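Local coordinates for cell wall surface anchor family protein (Streptococcus agalactiae serogroup V, PDB 3PF2) that forms the backbone, or shaft, of the type 1 pilus on the surface of this Gram-positive bacterium, probably supporting cell adhesion, at residues G252-V257 / V266-K271. Numbering follows the deposited sequence.
Sequences GLAYAV and VTYKLK
Leu253 and Tyr268 meet in a CH-pi contact across the inside of the C-terminal, prealbumin-like (CNA-B type) Ig-like domain, where the loop leaving strand 247-253 passes over the start of strand 266-274. The two strands belong to different sheets: 247-253 pairs with 178-190, whereas 266-274 lies between 201-206 and 286-290. No backbone hydrogen bond joins 252-257 to 266-271, so side chains of 266-271 reach over to the side chains and backbone of 252-257, and five of the seven touching residues are buried.

The evidence for the CH-pi contact is positional. Leu253 CD1 lies 4.0 Å from the centroid of the Tyr268 ring, only 6° off the ring normal, and is thus centred over one face. The leucine and tyrosine side chains run past each other in opposite directions, which brings Leu253 CB beside the far end of the ring, 3.8 Å from Tyr268 CZ. Tyr268 CB points toward 252-257, and with CG anti to the carbonyl carbon the ring lies beside the backbone N. A G1 beta bulge, with Gly252 and Leu253 opposite Gly182 of strand 178-190, precedes Ala254.

Val266, which points to the same side of its strand as Tyr268, packs by its CG2 methyl against the loop backbone, 3.6 Å from Tyr255 CA. The same methyl meets Val257 CG2 at 4.2 Å. Tyr255 sends its ring away from this strand, its OH bonding to Ala261 O within the connecting loop and its ring meeting His180.

The polar end of Tyr268 is tied to the loop by one hydrogen bond: OH donates to Ala254 O at 2.7 Å, with a C=O...donor angle of 126°, while Ala254 O itself lies in the plane of the ring at its edge.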
loop_
_atom_site.group_PDB
_atom_site.type_symbol
_atom_site.label_atom_id
_atom_site.label_comp_id
_atom_site.label_asym_id
_atom_site.label_seq_id
_atom_site.Cartn_x
_atom_site.Cartn_y
_atom_site.Cartn_z
ATOM N N GLY A 252 4.819 11.149 -0.468
ATOM C CA GLY A 252 4.758 9.733 -0.141
ATOM C C GLY A 252 4.918 9.369 1.320
ATOM O O GLY A 252 5.504 8.340 1.641
ATOM N N LEU A 253 4.421 10.214 2.219
ATOM C CA LEU A 253 4.380 9.857 3.632
ATOM C C LEU A 253 3.024 9.322 4.079
ATOM O O LEU A 253 1.975 9.825 3.665
ATOM C CB LEU A 253 4.740 11.059 4.512
ATOM C CG LEU A 253 6.088 11.710 4.223
ATOM C CD1 LEU A 253 6.172 12.998 5.055
ATOM C CD2 LEU A 253 7.276 10.771 4.513
ATOM N N ALA A 254 3.058 8.340 4.979
ATOM C CA ALA A 254 1.830 7.742 5.509
ATOM C C ALA A 254 0.938 8.765 6.198
ATOM O O ALA A 254 1.426 9.664 6.867
ATOM C CB ALA A 254 2.167 6.620 6.495
ATOM N N TYR A 255 -0.370 8.606 6.045
ATOM C CA TYR A 255 -1.340 9.294 6.906
ATOM C C TYR A 255 -2.509 8.315 6.996
ATOM O O TYR A 255 -2.555 7.335 6.232
ATOM C CB TYR A 255 -1.769 10.659 6.314
ATOM C CG TYR A 255 -2.728 10.505 5.156
ATOM C CD1 TYR A 255 -4.103 10.695 5.332
ATOM C CD2 TYR A 255 -2.267 10.087 3.906
ATOM C CE1 TYR A 255 -4.999 10.491 4.282
ATOM C CE2 TYR A 255 -3.146 9.893 2.845
ATOM C CZ TYR A 255 -4.514 10.094 3.046
ATOM O OH TYR A 255 -5.365 9.889 1.992
ATOM N N ALA A 256 -3.446 8.557 7.908
ATOM C CA ALA A 256 -4.600 7.661 8.075
ATOM C C ALA A 256 -4.151 6.189 8.113
ATOM O O ALA A 256 -4.647 5.337 7.366
ATOM C CB ALA A 256 -5.644 7.914 6.967
ATOM N N VAL A 257 -3.190 5.916 8.995
ATOM C CA VAL A 257 -2.503 4.642 9.081
ATOM C C VAL A 257 -3.471 3.451 9.213
ATOM O O VAL A 257 -3.307 2.430 8.518
ATOM C CB VAL A 257 -1.477 4.669 10.255
ATOM C CG1 VAL A 257 -0.891 3.295 10.535
ATOM C CG2 VAL A 257 -0.354 5.684 9.929
ATOM N N VAL A 266 -1.571 12.699 9.954
ATOM C CA VAL A 266 -0.401 12.335 10.749
ATOM C C VAL A 266 0.558 13.515 10.808
ATOM O O VAL A 266 0.805 14.164 9.794
ATOM C CB VAL A 266 0.316 11.095 10.152
ATOM C CG1 VAL A 266 1.700 10.857 10.787
ATOM C CG2 VAL A 266 -0.540 9.853 10.345
ATOM N N THR A 267 1.092 13.765 12.003
ATOM C CA THR A 267 2.052 14.842 12.220
ATOM C C THR A 267 3.474 14.383 11.931
ATOM O O THR A 267 3.891 13.296 12.333
ATOM C CB THR A 267 1.972 15.363 13.676
ATOM O OG1 THR A 267 0.673 15.906 13.894
ATOM C CG2 THR A 267 3.032 16.460 13.936
ATOM N N TYR A 268 4.214 15.233 11.224
ATOM C CA TYR A 268 5.653 15.053 11.050
ATOM C C TYR A 268 6.319 16.367 11.449
ATOM O O TYR A 268 5.646 17.345 11.734
ATOM C CB TYR A 268 5.992 14.716 9.595
ATOM C CG TYR A 268 5.434 13.391 9.130
ATOM C CD1 TYR A 268 6.168 12.221 9.271
ATOM C CD2 TYR A 268 4.152 13.312 8.564
ATOM C CE1 TYR A 268 5.651 10.994 8.847
ATOM C CE2 TYR A 268 3.629 12.082 8.139
ATOM C CZ TYR A 268 4.388 10.938 8.291
ATOM O OH TYR A 268 3.909 9.707 7.887
ATOM N N LYS A 269 7.639 16.368 11.507
ATOM C CA LYS A 269 8.363 17.569 11.933
ATOM C C LYS A 269 9.489 17.899 10.981
ATOM O O LYS A 269 10.062 17.011 10.349
ATOM C CB LYS A 269 8.937 17.361 13.333
ATOM C CG LYS A 269 7.888 17.176 14.384
ATOM C CD LYS A 269 8.502 17.049 15.767
ATOM C CE LYS A 269 7.384 16.807 16.776
ATOM N NZ LYS A 269 7.940 16.415 18.112
ATOM N N LEU A 270 9.809 19.186 10.877
ATOM C CA LEU A 270 11.041 19.597 10.191
ATOM C C LEU A 270 11.945 20.262 11.220
ATOM O O LEU A 270 11.477 21.063 12.016
ATOM C CB LEU A 270 10.741 20.597 9.071
ATOM C CG LEU A 270 9.873 20.110 7.910
ATOM C CD1 LEU A 270 9.595 21.282 6.985
ATOM C CD2 LEU A 270 10.541 18.997 7.162
ATOM N N LYS A 271 13.216 19.880 11.234
ATOM C CA LYS A 271 14.205 20.593 12.042
ATOM C C LYS A 271 15.075 21.402 11.094
ATOM O O LYS A 271 15.801 20.839 10.274
ATOM C CB LYS A 271 15.052 19.602 12.825
ATOM C CG LYS A 271 16.131 20.259 13.684
ATOM C CD LYS A 271 17.108 19.216 14.190
ATOM C CE LYS A 271 18.258 19.882 14.942
ATOM N NZ LYS A 271 19.191 18.848 15.477
#